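PDB 4N6D: TRAP dicarboxylate transporter-DctP subunit from Desulfovibrio salexigens, which probably binds an organic acid or related solute in the periplasm and delivers it to a TRAP-type membrane transporter. Local coordinates for residues D162-L167 and E180-T185. Sequence-based numbering, arbitrary orientation.
Sequences DDLKGL and ESLGAT
Gly166 and Gly183 meet through the first of two backbone hydrogen bonds that tie 162-167 to 180-185. Gly166 N reaches Gly183 O at 2.8 Å, nearly straight at 172°. The second runs the other way, from Thr185 N to Leu167 O at 2.8 Å, with an angle of 165° at the hydrogen. Weaker CA-H...O contacts accompany them: Ala184 CA lies 3.3 Å from Leu164 O, and Lys165 CA makes a longer one to Gly183 O, the oxygen that already accepts from Gly166 N. Both glycines have positive phi. Gly166 sits in the type II turn Leu164-Leu167, while Gly183 is the C' residue of the Schellman motif ending helix 173-181. The first turn leads into strand 168-170 and the Schellman turn into 185-187; the two strands are parallel and joined by helix 173-181, a beta-alpha-beta crossover within this family 7 solute-binding protein. Apolar contacts are few: Leu164 CD1 meets Leu182 CD1 at 4.0 Å, the two side chains crossing at a slant, and Leu182 also packs on Ile300 of helix 294-317. Two waters bridge the segments, the first only weakly on the Leu182 side. Bent at chi2 (-59°), the Lys165 chain brings NZ to this water at 2.7 Å, which donates to Leu182 O. The other water donates to Gly166 O and hydrogen-bonds Thr185 OG1 at 2.7 Å.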
ATOM      1  N   ASP A 162     -18.919 -17.381  -8.846  1.00 17.82           N
ATOM      2  CA  ASP A 162     -18.979 -18.255 -10.001  1.00 13.77           C
ATOM      3  C   ASP A 162     -18.379 -17.547 -11.214  1.00 19.12           C
ATOM      4  O   ASP A 162     -17.749 -18.181 -12.051  1.00 15.58           O
ATOM      5  CB  ASP A 162     -20.410 -18.709 -10.270  1.00 20.65           C
ATOM      6  CG  ASP A 162     -20.503 -19.745 -11.380  1.00 28.71           C
ATOM      7  OD1 ASP A 162     -19.951 -20.856 -11.213  1.00 27.03           O
ATOM      8  OD2 ASP A 162     -21.149 -19.450 -12.410  1.00 30.98           O
ATOM      9  N   ASP A 163     -18.540 -16.230 -11.272  1.00 17.47           N
ATOM     10  CA  ASP A 163     -18.009 -15.438 -12.387  1.00 16.50           C
ATOM     11  C   ASP A 163     -16.471 -15.436 -12.430  1.00 16.88           C
ATOM     12  O   ASP A 163     -15.891 -15.147 -13.480  1.00 18.15           O
ATOM     13  CB  ASP A 163     -18.507 -13.999 -12.307  1.00 13.82           C
ATOM     14  CG  ASP A 163     -19.983 -13.870 -12.579  1.00 18.14           C
ATOM     15  OD1 ASP A 163     -20.544 -14.700 -13.331  1.00 19.49           O
ATOM     16  OD2 ASP A 163     -20.593 -12.909 -12.048  1.00 18.53           O
ATOM     17  N   LEU A 164     -15.822 -15.757 -11.312  1.00 14.72           N
ATOM     18  CA  LEU A 164     -14.357 -15.815 -11.254  1.00 14.49           C
ATOM     19  C   LEU A 164     -13.787 -17.155 -11.703  1.00 17.14           C
ATOM     20  O   LEU A 164     -12.591 -17.251 -11.970  1.00 19.73           O
ATOM     21  CB  LEU A 164     -13.835 -15.528  -9.843  1.00 20.99           C
ATOM     22  CG  LEU A 164     -13.779 -14.064  -9.429  1.00 21.66           C
ATOM     23  CD1 LEU A 164     -13.342 -13.959  -8.001  1.00 15.82           C
ATOM     24  CD2 LEU A 164     -12.844 -13.257 -10.332  1.00 19.09           C
ATOM     25  N   LYS A 165     -14.627 -18.185 -11.789  1.00 19.58           N
ATOM     26  CA  LYS A 165     -14.130 -19.520 -12.084  1.00 23.37           C
ATOM     27  C   LYS A 165     -13.468 -19.543 -13.436  1.00 21.51           C
ATOM     28  O   LYS A 165     -14.101 -19.277 -14.453  1.00 23.89           O
ATOM     29  CB  LYS A 165     -15.249 -20.563 -12.062  1.00 29.11           C
ATOM     30  CG  LYS A 165     -16.006 -20.658 -10.739  1.00 38.84           C
ATOM     31  CD  LYS A 165     -15.110 -21.009  -9.563  1.00 38.54           C
ATOM     32  CE  LYS A 165     -15.946 -21.393  -8.345  1.00 39.75           C
ATOM     33  NZ  LYS A 165     -15.122 -21.497  -7.121  1.00 47.81           N
ATOM     34  N   GLY A 166     -12.181 -19.858 -13.448  1.00 19.94           N
ATOM     35  CA  GLY A 166     -11.445 -19.983 -14.691  1.00 22.02           C
ATOM     36  C   GLY A 166     -11.150 -18.658 -15.363  1.00 19.48           C
ATOM     37  O   GLY A 166     -10.665 -18.637 -16.494  1.00 19.97           O
ATOM     38  N   LEU A 167     -11.406 -17.552 -14.670  1.00 17.90           N
ATOM     39  CA  LEU A 167     -11.223 -16.231 -15.271  1.00 16.77           C
ATOM     40  C   LEU A 167      -9.757 -15.828 -15.239  1.00 19.06           C
ATOM     41  O   LEU A 167      -9.155 -15.795 -14.170  1.00 16.08           O
ATOM     42  CB  LEU A 167     -12.035 -15.177 -14.530  1.00 14.03           C
ATOM     43  CG  LEU A 167     -12.098 -13.822 -15.236  1.00 15.77           C
ATOM     44  CD1 LEU A 167     -12.917 -13.907 -16.503  1.00 19.90           C
ATOM     45  CD2 LEU A 167     -12.692 -12.789 -14.305  1.00 17.09           C
ATOM     46  N   GLU A 180      -5.992 -17.886  -7.173  1.00 14.98           N
ATOM     47  CA  GLU A 180      -5.940 -19.335  -7.309  1.00 14.97           C
ATOM     48  C   GLU A 180      -6.927 -19.945  -6.315  1.00 15.34           C
ATOM     49  O   GLU A 180      -7.674 -20.866  -6.659  1.00 18.92           O
ATOM     50  CB  GLU A 180      -4.523 -19.877  -7.075  1.00 23.59           C
ATOM     51  CG  GLU A 180      -4.374 -21.352  -7.437  1.00 32.39           C
ATOM     52  CD  GLU A 180      -4.586 -21.625  -8.923  1.00 42.61           C
ATOM     53  OE1 GLU A 180      -4.073 -20.842  -9.757  1.00 43.03           O
ATOM     54  OE2 GLU A 180      -5.266 -22.622  -9.255  1.00 49.15           O
ATOM     55  N   SER A 181      -6.947 -19.421  -5.092  1.00 14.91           N
ATOM     56  CA  SER A 181      -7.822 -19.978  -4.058  1.00 19.26           C
ATOM     57  C   SER A 181      -9.302 -19.798  -4.385  1.00 20.48           C
ATOM     58  O   SER A 181     -10.151 -20.540  -3.886  1.00 19.17           O
ATOM     59  CB  SER A 181      -7.504 -19.392  -2.677  1.00 20.13           C
ATOM     60  OG  SER A 181      -8.119 -18.122  -2.470  1.00 22.61           O
ATOM     61  N   LEU A 182      -9.611 -18.819  -5.227  1.00 18.05           N
ATOM     62  CA  LEU A 182     -10.997 -18.561  -5.638  1.00 15.12           C
ATOM     63  C   LEU A 182     -11.348 -19.248  -6.957  1.00 20.24           C
ATOM     64  O   LEU A 182     -12.429 -19.048  -7.503  1.00 22.11           O
ATOM     65  CB  LEU A 182     -11.233 -17.060  -5.766  1.00 14.43           C
ATOM     66  CG  LEU A 182     -11.008 -16.261  -4.483  1.00 17.38           C
ATOM     67  CD1 LEU A 182     -11.305 -14.810  -4.721  1.00 14.53           C
ATOM     68  CD2 LEU A 182     -11.861 -16.799  -3.340  1.00 15.66           C
ATOM     69  N   GLY A 183     -10.443 -20.068  -7.476  1.00 16.60           N
ATOM     70  CA  GLY A 183     -10.728 -20.820  -8.676  1.00 16.17           C
ATOM     71  C   GLY A 183     -10.502 -20.061  -9.971  1.00 19.42           C
ATOM     72  O   GLY A 183     -10.888 -20.536 -11.040  1.00 17.59           O
ATOM     73  N   ALA A 184      -9.865 -18.899  -9.875  1.00 19.83           N
ATOM     74  CA  ALA A 184      -9.573 -18.069 -11.044  1.00 19.44           C
ATOM     75  C   ALA A 184      -8.199 -18.428 -11.577  1.00 16.64           C
ATOM     76  O   ALA A 184      -7.506 -19.257 -10.991  1.00 21.32           O
ATOM     77  CB  ALA A 184      -9.617 -16.587 -10.656  1.00 12.61           C
ATOM     78  N   THR A 185      -7.784 -17.782 -12.661  1.00 15.89           N
ATOM     79  CA  THR A 185      -6.511 -18.112 -13.309  1.00 17.46           C
ATOM     80  C   THR A 185      -5.600 -16.894 -13.335  1.00 17.14           C
ATOM     81  O   THR A 185      -5.680 -16.073 -14.254  1.00 16.40           O
ATOM     82  CB  THR A 185      -6.751 -18.631 -14.736  1.00 19.53           C
ATOM     83  OG1 THR A 185      -7.667 -19.723 -14.678  1.00 20.63           O
ATOM     84  CG2 THR A 185      -5.455 -19.105 -15.386  1.00 22.63           C
TER
HETATM   85  O   HOH W   1     -14.843 -19.638  -5.184  1.00 20.55           O
HETATM   86  O   HOH W   2      -8.788 -20.756 -16.874  1.00 32.19           O